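Local coordinates for putative NAD(P)H-flavin oxidoreductase (Neisseria meningitidis serogroup A / serotype 4A, PDB 6WT2), which binds FMN and probably uses NAD(P)H to reduce nitro compounds such as chloramphenicol, at residues P63-A68 with G184-F189; E171-A176 with W194-A199. All coordinates share one frame; numbering follows the deposited sequence. Where two conformers were deposited one is given.

Interaction 1 of 2, residues P63-A68 with G184-F189; sequences PEIRQA and GQFGLF
The ring of Phe-186 is held on two faces and along its rim. Ile-65 sits squarely over one face: its CG1 lies 3.7 Å from the centroid of the Phe-186 ring and almost on the ring normal, a CH-pi contact. CG of the neighbouring Gln-185 lies against the opposite face, shifted toward the rim. At the edge are two very different partners. The CB methyl of Ala-68 meets Phe-186 CE2 at 3.9 Å, while OE1 of Glu-64 comes within 3.6 Å of Phe-186 CE1. The Glu-64 carboxylate stands nearly upright to the ring, the two planes 78° apart, and its negative charge faces the rim of hydrogens, probably a mildly favourable electrostatic arrangement. Glu-64 gets there with CG trans to its own N (chi1 -179°) and a chain stretched out beyond it.

On the side of the ring that Ile-65 covers, Ile-65 and Leu-188 meet tip to tip, with Ile-65 CD1 4.2 Å from Leu-188 CD1. Helix 175-185 ends just before Phe-186, and Gly-187, with positive phi, turns the chain so that Leu-188 comes back to the contact; a backbone bond between Leu-188 and Leu-182 ties the turn to that helix.

This is surface packing, away from the flavin. It joins helix 63-69 to the end of helix 175-185 and the turn that follows it, and Ile-65 also rests on Leu-182 and Ala-68 on Val-181. Ala-224 of the second subunit packs on Ile-65 and Leu-188. The two helices follow strands 55-59 and 166-170, the outermost strands of the sheet within this chain.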
ATOM      1  N   PRO A  63     -19.166  -0.413  20.093  1.00 26.70           N
ATOM      2  CA  PRO A  63     -19.934   0.723  19.563  1.00 24.54           C
ATOM      3  C   PRO A  63     -19.763   2.016  20.366  1.00 26.86           C
ATOM      4  O   PRO A  63     -20.044   3.096  19.820  1.00 25.34           O
ATOM      5  CB  PRO A  63     -21.380   0.208  19.595  1.00 25.30           C
ATOM      6  CG  PRO A  63     -21.375  -0.827  20.708  1.00 27.43           C
ATOM      7  CD  PRO A  63     -20.042  -1.506  20.564  1.00 26.93           C
ATOM      8  N   GLU A  64     -19.329   1.954  21.636  1.00 25.06           N
ATOM      9  CA  GLU A  64     -19.008   3.189  22.355  1.00 25.52           C
ATOM     10  C   GLU A  64     -17.859   3.924  21.682  1.00 25.29           C
ATOM     11  O   GLU A  64     -17.869   5.157  21.570  1.00 25.73           O
ATOM     12  CB  GLU A  64     -18.638   2.909  23.817  1.00 25.66           C
ATOM     13  CG  GLU A  64     -18.329   4.205  24.596  1.00 30.16           C
ATOM     14  CD  GLU A  64     -17.627   3.972  25.940  1.00 48.80           C
ATOM     15  OE1 GLU A  64     -17.078   2.870  26.162  1.00 44.19           O
ATOM     16  OE2 GLU A  64     -17.633   4.903  26.782  1.00 46.64           O
ATOM     17  N   ILE A  65     -16.854   3.178  21.230  1.00 24.67           N
ATOM     18  CA  ILE A  65     -15.738   3.805  20.546  1.00 24.43           C
ATOM     19  C   ILE A  65     -16.184   4.298  19.178  1.00 24.45           C
ATOM     20  O   ILE A  65     -15.878   5.425  18.783  1.00 25.11           O
ATOM     21  CB  ILE A  65     -14.555   2.827  20.449  1.00 23.81           C
ATOM     22  CG1 ILE A  65     -14.101   2.410  21.842  1.00 26.58           C
ATOM     23  CG2 ILE A  65     -13.397   3.472  19.686  1.00 27.70           C
ATOM     24  CD1 ILE A  65     -12.886   1.473  21.797  1.00 25.95           C
ATOM     25  N   ARG A  66     -16.953   3.486  18.456  1.00 24.28           N
ATOM     26  CA  ARG A  66     -17.428   3.925  17.142  1.00 24.72           C
ATOM     27  C   ARG A  66     -18.224   5.220  17.247  1.00 25.14           C
ATOM     28  O   ARG A  66     -18.052   6.134  16.430  1.00 25.35           O
ATOM     29  CB  ARG A  66     -18.276   2.836  16.491  1.00 24.23           C
ATOM     30  CG  ARG A  66     -17.487   1.632  16.025  1.00 23.56           C
ATOM     31  CD  ARG A  66     -18.382   0.724  15.209  1.00 23.54           C
ATOM     32  NE  ARG A  66     -17.712  -0.518  14.838  1.00 24.76           N
ATOM     33  CZ  ARG A  66     -18.186  -1.359  13.927  1.00 24.76           C
ATOM     34  NH1 ARG A  66     -19.312  -1.062  13.290  1.00 25.52           N
ATOM     35  NH2 ARG A  66     -17.527  -2.473  13.641  1.00 26.40           N
ATOM     36  N   GLN A  67     -19.104   5.320  18.246  0.54 25.60           N
ATOM     37  CA  GLN A  67     -19.874   6.548  18.415  0.54 26.41           C
ATOM     38  C   GLN A  67     -18.985   7.714  18.819  0.54 26.66           C
ATOM     39  O   GLN A  67     -19.270   8.863  18.461  0.54 27.26           O
ATOM     40  CB  GLN A  67     -20.978   6.332  19.443  0.54 26.85           C
ATOM     41  CG  GLN A  67     -22.053   5.394  18.963  0.54 28.11           C
ATOM     42  CD  GLN A  67     -22.959   6.027  17.935  0.54 36.24           C
ATOM     43  OE1 GLN A  67     -23.395   5.371  16.993  0.54 41.51           O
ATOM     44  NE2 GLN A  67     -23.260   7.309  18.115  0.54 40.44           N
ATOM     45  N   ALA A  68     -17.892   7.438  19.540  1.00 26.29           N
ATOM     46  CA  ALA A  68     -16.999   8.508  19.972  1.00 26.57           C
ATOM     47  C   ALA A  68     -16.230   9.122  18.807  1.00 31.14           C
ATOM     48  O   ALA A  68     -15.895  10.311  18.850  1.00 26.91           O
ATOM     49  CB  ALA A  68     -16.020   7.987  21.020  1.00 26.26           C
ATOM     50  N   GLY A 184      -5.857   8.408  23.907  1.00 34.01           N
ATOM     51  CA  GLY A 184      -6.009   9.141  25.146  1.00 31.31           C
ATOM     52  C   GLY A 184      -7.244   8.719  25.912  1.00 36.90           C
ATOM     53  O   GLY A 184      -7.169   8.400  27.097  1.00 43.17           O
ATOM     54  N   GLN A 185      -8.391   8.706  25.232  1.00 29.84           N
ATOM     55  CA  GLN A 185      -9.653   8.427  25.902  1.00 27.28           C
ATOM     56  C   GLN A 185      -9.815   6.945  26.217  1.00 30.45           C
ATOM     57  O   GLN A 185     -10.305   6.598  27.296  1.00 32.29           O
ATOM     58  CB  GLN A 185     -10.820   8.928  25.041  1.00 30.55           C
ATOM     59  CG  GLN A 185     -12.194   8.706  25.658  1.00 33.77           C
ATOM     60  CD  GLN A 185     -13.312   9.344  24.854  1.00 39.52           C
ATOM     61  OE1 GLN A 185     -13.072  10.177  23.976  1.00 40.37           O
ATOM     62  NE2 GLN A 185     -14.546   8.960  25.156  1.00 39.83           N
ATOM     63  N   PHE A 186      -9.401   6.052  25.314  1.00 25.94           N
ATOM     64  CA  PHE A 186      -9.624   4.624  25.504  1.00 24.75           C
ATOM     65  C   PHE A 186      -8.343   3.832  25.738  1.00 30.97           C
ATOM     66  O   PHE A 186      -8.414   2.608  25.919  1.00 26.71           O
ATOM     67  CB  PHE A 186     -10.406   4.052  24.314  1.00 24.88           C
ATOM     68  CG  PHE A 186     -11.819   4.581  24.218  1.00 25.68           C
ATOM     69  CD1 PHE A 186     -12.799   4.137  25.102  1.00 26.46           C
ATOM     70  CD2 PHE A 186     -12.158   5.550  23.276  1.00 23.76           C
ATOM     71  CE1 PHE A 186     -14.089   4.622  25.036  1.00 28.01           C
ATOM     72  CE2 PHE A 186     -13.455   6.050  23.201  1.00 28.40           C
ATOM     73  CZ  PHE A 186     -14.425   5.590  24.083  1.00 30.15           C
ATOM     74  N   GLY A 187      -7.185   4.489  25.757  1.00 25.75           N
ATOM     75  CA  GLY A 187      -5.947   3.840  26.162  1.00 23.97           C
ATOM     76  C   GLY A 187      -5.590   2.608  25.360  1.00 27.51           C
ATOM     77  O   GLY A 187      -5.065   1.639  25.919  1.00 31.05           O
ATOM     78  N   LEU A 188      -5.849   2.629  24.052  1.00 22.89           N
ATOM     79  CA  LEU A 188      -5.642   1.443  23.227  1.00 28.88           C
ATOM     80  C   LEU A 188      -4.188   1.278  22.807  1.00 31.34           C
ATOM     81  O   LEU A 188      -3.761   0.156  22.525  1.00 31.44           O
ATOM     82  CB  LEU A 188      -6.531   1.496  21.982  1.00 26.35           C
ATOM     83  CG  LEU A 188      -8.037   1.606  22.251  1.00 31.45           C
ATOM     84  CD1 LEU A 188      -8.800   1.657  20.940  1.00 22.50           C
ATOM     85  CD2 LEU A 188      -8.515   0.458  23.120  1.00 34.44           C
ATOM     86  N   PHE A 189      -3.423   2.369  22.745  1.00 28.21           N
ATOM     87  CA  PHE A 189      -2.018   2.273  22.373  1.00 25.99           C
ATOM     88  C   PHE A 189      -1.266   3.472  22.929  1.00 27.28           C
ATOM     89  O   PHE A 189      -1.859   4.489  23.296  1.00 26.25           O
ATOM     90  CB  PHE A 189      -1.834   2.167  20.847  1.00 25.90           C
ATOM     91  CG  PHE A 189      -2.347   3.363  20.069  1.00 26.77           C
ATOM     92  CD1 PHE A 189      -1.520   4.449  19.803  1.00 26.48           C
ATOM     93  CD2 PHE A 189      -3.645   3.386  19.588  1.00 24.83           C
ATOM     94  CE1 PHE A 189      -1.981   5.543  19.089  1.00 29.01           C
ATOM     95  CE2 PHE A 189      -4.118   4.470  18.863  1.00 21.56           C
ATOM     96  CZ  PHE A 189      -3.287   5.559  18.612  1.00 32.02           C
TER

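Interaction 2 of 2, residues E171-A176 with W194-A199; sequences EGFNYA and WGVSVA. With FMN (flavin mononucleotide), chain G; NIO (nicotinic acid), chain H.
Tyr-175 reaches the backbone of strand 194-203 where that strand is irregular. Its OH donates to Ser-197 O at 2.8 Å, approaching from above the carbonyl plane, 44° out of it. The backbones of Ser-197 and the next residue, Val-198, both hydrogen-bond to Phe-89 on the adjacent strand, and the backbone of Ser-197 twists out of extended geometry, as in a classic beta bulge. Val-196 and Ala-199 therefore point their CB atoms at segment 171-176, with the two residues between them turned away.

Phe-173 packs against both. Its CE1 touches Val-196 CG1 at 3.7 Å, at the ring edge, and its CE2 meets Ala-199 CB at 4.0 Å. Val-196 offers that methyl because CG1 is trans to its backbone N (chi1 168°). The same Phe-173 CE1 stands 3.4 Å above the plane of the Tyr-175 ring, over its centre, so the two aromatics pack as one unit against the strand.

Upstream, the backbone grips the flavin. Glu-171 N gives a fairly straight bond to FMN N5 (3.0 Å, 158°), and Gly-172 N binds FMN O4 at 2.8 Å. Gly-172, centre of an inverse gamma turn, also brings its CA within 3.4 Å of C5 of the nicotinic acid. Glu-171 CG lies 4.1 Å from Val-198 CG2; its carboxylate is held by Tyr-150 and by Ser-49, Trp-144 and Gln-148 of the second subunit.

The loop runs from strand 166-170 into helix 175-185, N-capped by Asn-174, while strand 194-203 is backed by helix 138-162 and lies between strands 85-92 and 166-170 in the antiparallel sheet.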
ATOM      1  N   GLU A 171      -9.630   7.444   4.734  1.00 19.89           N
ATOM      2  CA  GLU A 171      -8.797   8.520   5.254  1.00 21.09           C
ATOM      3  C   GLU A 171      -9.620   9.693   5.756  1.00 21.95           C
ATOM      4  O   GLU A 171      -9.050  10.634   6.321  1.00 22.15           O
ATOM      5  CB  GLU A 171      -7.823   9.041   4.176  1.00 21.25           C
ATOM      6  CG  GLU A 171      -6.584   8.185   3.961  1.00 21.82           C
ATOM      7  CD  GLU A 171      -5.790   8.656   2.740  1.00 21.73           C
ATOM      8  OE1 GLU A 171      -6.230   9.634   2.095  1.00 25.58           O
ATOM      9  OE2 GLU A 171      -4.742   8.063   2.420  1.00 23.29           O
ATOM     10  N   GLY A 172     -10.938   9.666   5.562  1.00 20.72           N
ATOM     11  CA  GLY A 172     -11.764  10.824   5.836  1.00 21.29           C
ATOM     12  C   GLY A 172     -12.103  11.005   7.304  1.00 25.77           C
ATOM     13  O   GLY A 172     -13.257  10.847   7.718  1.00 27.63           O
ATOM     14  N   PHE A 173     -11.100  11.349   8.104  1.00 23.34           N
ATOM     15  CA  PHE A 173     -11.326  11.643   9.508  1.00 23.63           C
ATOM     16  C   PHE A 173     -10.244  12.591   9.986  1.00 30.20           C
ATOM     17  O   PHE A 173      -9.182  12.709   9.370  1.00 21.95           O
ATOM     18  CB  PHE A 173     -11.341  10.369  10.348  1.00 21.37           C
ATOM     19  CG  PHE A 173     -10.126   9.490  10.156  1.00 20.86           C
ATOM     20  CD1 PHE A 173      -8.977   9.698  10.909  1.00 23.79           C
ATOM     21  CD2 PHE A 173     -10.151   8.439   9.253  1.00 21.57           C
ATOM     22  CE1 PHE A 173      -7.868   8.890  10.754  1.00 26.50           C
ATOM     23  CE2 PHE A 173      -9.049   7.614   9.098  1.00 22.80           C
ATOM     24  CZ  PHE A 173      -7.899   7.846   9.845  1.00 24.92           C
ATOM     25  N   ASN A 174     -10.527  13.278  11.087  1.00 25.52           N
ATOM     26  CA  ASN A 174      -9.509  14.126  11.687  1.00 29.62           C
ATOM     27  C   ASN A 174      -8.470  13.246  12.368  1.00 31.89           C
ATOM     28  O   ASN A 174      -8.781  12.510  13.312  1.00 22.49           O
ATOM     29  CB  ASN A 174     -10.130  15.109  12.675  1.00 27.27           C
ATOM     30  CG  ASN A 174      -9.119  16.114  13.192  1.00 27.12           C
ATOM     31  OD1 ASN A 174      -8.355  15.825  14.110  1.00 27.47           O
ATOM     32  ND2 ASN A 174      -9.104  17.299  12.597  1.00 27.18           N
ATOM     33  N   TYR A 175      -7.234  13.303  11.879  1.00 22.52           N
ATOM     34  CA  TYR A 175      -6.225  12.363  12.358  1.00 22.17           C
ATOM     35  C   TYR A 175      -5.819  12.654  13.799  1.00 22.64           C
ATOM     36  O   TYR A 175      -5.591  11.725  14.584  1.00 24.67           O
ATOM     37  CB  TYR A 175      -5.011  12.398  11.437  1.00 26.68           C
ATOM     38  CG  TYR A 175      -5.097  11.397  10.315  1.00 25.08           C
ATOM     39  CD1 TYR A 175      -4.220  10.321  10.256  1.00 21.05           C
ATOM     40  CD2 TYR A 175      -6.072  11.518   9.319  1.00 27.57           C
ATOM     41  CE1 TYR A 175      -4.290   9.394   9.220  1.00 25.05           C
ATOM     42  CE2 TYR A 175      -6.151  10.590   8.278  1.00 24.23           C
ATOM     43  CZ  TYR A 175      -5.253   9.541   8.230  1.00 20.44           C
ATOM     44  OH  TYR A 175      -5.334   8.612   7.214  1.00 21.60           O
ATOM     45  N   ALA A 176      -5.716  13.934  14.163  1.00 23.56           N
ATOM     46  CA  ALA A 176      -5.368  14.282  15.541  1.00 27.15           C
ATOM     47  C   ALA A 176      -6.462  13.861  16.519  1.00 25.45           C
ATOM     48  O   ALA A 176      -6.168  13.373  17.619  1.00 24.46           O
ATOM     49  CB  ALA A 176      -5.101  15.785  15.643  1.00 25.09           C
ATOM     50  N   TRP A 194       3.250   4.798  18.483  1.00 23.51           N
ATOM     51  CA  TRP A 194       2.417   4.457  17.333  1.00 25.78           C
ATOM     52  C   TRP A 194       1.581   5.663  16.929  1.00 28.76           C
ATOM     53  O   TRP A 194       1.212   6.484  17.773  1.00 22.87           O
ATOM     54  CB  TRP A 194       1.492   3.271  17.647  1.00 24.17           C
ATOM     55  CG  TRP A 194       2.239   2.008  17.989  1.00 25.22           C
ATOM     56  CD1 TRP A 194       2.605   1.575  19.234  1.00 26.50           C
ATOM     57  CD2 TRP A 194       2.714   1.025  17.067  1.00 26.66           C
ATOM     58  NE1 TRP A 194       3.291   0.382  19.141  1.00 24.51           N
ATOM     59  CE2 TRP A 194       3.363   0.024  17.818  1.00 29.99           C
ATOM     60  CE3 TRP A 194       2.662   0.901  15.671  1.00 25.44           C
ATOM     61  CZ2 TRP A 194       3.951  -1.090  17.222  1.00 29.38           C
ATOM     62  CZ3 TRP A 194       3.239  -0.206  15.085  1.00 22.15           C
ATOM     63  CH2 TRP A 194       3.878  -1.182  15.854  1.00 22.68           C
ATOM     64  N   GLY A 195       1.283   5.766  15.626  1.00 22.07           N
ATOM     65  CA  GLY A 195       0.420   6.822  15.136  1.00 21.90           C
ATOM     66  C   GLY A 195      -0.589   6.275  14.148  1.00 22.07           C
ATOM     67  O   GLY A 195      -0.362   5.257  13.491  1.00 24.25           O
ATOM     68  N   VAL A 196      -1.711   6.985  14.029  1.00 23.21           N
ATOM     69  CA  VAL A 196      -2.767   6.535  13.128  1.00 22.38           C
ATOM     70  C   VAL A 196      -2.356   6.769  11.677  1.00 20.65           C
ATOM     71  O   VAL A 196      -1.858   7.841  11.313  1.00 20.76           O
ATOM     72  CB  VAL A 196      -4.092   7.229  13.462  1.00 20.72           C
ATOM     73  CG1 VAL A 196      -5.100   6.992  12.350  1.00 20.35           C
ATOM     74  CG2 VAL A 196      -4.617   6.702  14.823  1.00 20.85           C
ATOM     75  N   SER A 197      -2.559   5.751  10.848  1.00 20.10           N
ATOM     76  CA  SER A 197      -2.131   5.724   9.457  1.00 19.94           C
ATOM     77  C   SER A 197      -3.284   5.837   8.471  1.00 20.77           C
ATOM     78  O   SER A 197      -3.272   6.700   7.579  1.00 22.85           O
ATOM     79  CB  SER A 197      -1.359   4.424   9.189  1.00 19.85           C
ATOM     80  OG  SER A 197      -1.023   4.342   7.819  1.00 27.99           O
ATOM     81  N   VAL A 198      -4.286   4.964   8.613  1.00 21.76           N
ATOM     82  CA  VAL A 198      -5.402   4.813   7.680  1.00 20.90           C
ATOM     83  C   VAL A 198      -6.411   3.886   8.352  1.00 23.35           C
ATOM     84  O   VAL A 198      -6.092   3.233   9.352  1.00 22.71           O
ATOM     85  CB  VAL A 198      -4.911   4.248   6.326  1.00 19.54           C
ATOM     86  CG1 VAL A 198      -4.415   2.813   6.514  1.00 19.11           C
ATOM     87  CG2 VAL A 198      -5.984   4.369   5.208  1.00 21.46           C
ATOM     88  N   ALA A 199      -7.644   3.839   7.842  1.00 20.90           N
ATOM     89  CA  ALA A 199      -8.663   2.937   8.371  1.00 21.56           C
ATOM     90  C   ALA A 199      -9.319   2.187   7.218  1.00 21.77           C
ATOM     91  O   ALA A 199      -9.145   2.528   6.044  1.00 20.37           O
ATOM     92  CB  ALA A 199      -9.718   3.693   9.197  1.00 19.45           C
TER
HETATM   93  N1  FMN G 303     -14.099   6.501   0.482  1.00 18.94           N
HETATM   94  C2  FMN G 303     -14.912   7.163   1.345  1.00 22.54           C
HETATM   95  O2  FMN G 303     -16.140   7.181   1.103  1.00 23.81           O
HETATM   96  N3  FMN G 303     -14.459   7.765   2.458  1.00 20.73           N
HETATM   97  C4  FMN G 303     -13.155   7.826   2.763  1.00 19.64           C
HETATM   98  O4  FMN G 303     -12.738   8.320   3.835  1.00 20.44           O
HETATM   99  C4A FMN G 303     -12.207   7.148   1.862  1.00 20.51           C
HETATM  100  N5  FMN G 303     -10.880   7.256   2.062  1.00 21.69           N
HETATM  101  C5A FMN G 303     -10.021   6.548   1.282  1.00 21.86           C
HETATM  102  C6  FMN G 303      -8.694   6.397   1.695  1.00 19.49           C
HETATM  103  C7  FMN G 303      -7.815   5.679   0.899  1.00 20.90           C
HETATM  104  C7M FMN G 303      -6.369   5.510   1.311  1.00 19.05           C
HETATM  105  C8  FMN G 303      -8.296   5.029  -0.346  1.00 21.31           C
HETATM  106  C8M FMN G 303      -7.350   4.160  -1.138  1.00 15.16           C
HETATM  107  C9  FMN G 303      -9.631   5.121  -0.720  1.00 19.69           C
HETATM  108  C9A FMN G 303     -10.527   5.807   0.093  1.00 16.21           C
HETATM  109  N10 FMN G 303     -11.897   5.871  -0.245  1.00 16.89           N
HETATM  110  C10 FMN G 303     -12.755   6.577   0.607  1.00 15.11           C
HETATM  111  C1' FMN G 303     -12.416   5.168  -1.425  1.00 18.78           C
HETATM  112  C2' FMN G 303     -12.132   5.920  -2.733  1.00 21.16           C
HETATM  113  O2' FMN G 303     -13.010   7.066  -2.889  1.00 17.53           O
HETATM  114  C3' FMN G 303     -12.268   4.904  -3.864  1.00 23.51           C
HETATM  115  O3' FMN G 303     -11.245   3.902  -3.693  1.00 20.87           O
HETATM  116  C4' FMN G 303     -12.123   5.468  -5.282  1.00 22.32           C
HETATM  117  O4' FMN G 303     -13.096   6.483  -5.496  1.00 18.47           O
HETATM  118  C5' FMN G 303     -12.285   4.366  -6.318  1.00 20.85           C
HETATM  119  O5' FMN G 303     -13.548   3.722  -6.186  1.00 20.39           O
HETATM  120  P   FMN G 303     -13.573   2.122  -5.994  1.00 20.95           P
HETATM  121  O1P FMN G 303     -12.618   1.942  -4.838  1.00 27.06           O
HETATM  122  O2P FMN G 303     -14.981   1.699  -5.688  1.00 19.34           O
HETATM  123  O3P FMN G 303     -13.018   1.487  -7.237  1.00 20.28           O
HETATM  124  N   NIO H 301     -12.920  11.670   2.245  1.00 46.38           N
HETATM  125  C1  NIO H 301     -13.333  10.994   1.168  1.00 42.59           C
HETATM  126  C2  NIO H 301     -12.407  10.369   0.348  1.00 39.90           C
HETATM  127  C3  NIO H 301     -11.053  10.433   0.636  1.00 43.30           C
HETATM  128  C4  NIO H 301     -10.656  11.148   1.752  1.00 46.83           C
HETATM  129  C5  NIO H 301     -11.618  11.757   2.544  1.00 44.51           C
HETATM  130  C6  NIO H 301     -12.866   9.614  -0.855  1.00 29.80           C
HETATM  131  O1  NIO H 301     -12.040   8.902  -1.434  1.00 25.69           O
HETATM  132  O2  NIO H 301     -14.051   9.717  -1.231  1.00 31.15           O

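How the interactions relate
Both interactions draw on helix 175-185, from its opposite ends: interaction 2 takes in the approach and the first residues of the helix, interaction 1 its last turn and the chain beyond. Interaction 2 is buried and mixes aromatic packing with a phenol-to-backbone bond and main-chain NH groups turned to the flavin. Interaction 1 is a surface contact about 14 Å away, centre to centre, made mostly by apolar packing centred on one ring with a carboxylate at its rim. They touch directly where Phe-189 CE1 packs on Trp-194 O at 3.6 Å. The second subunit reaches both, through apolar packing in interaction 1 and also through hydrogen bonds in interaction 2.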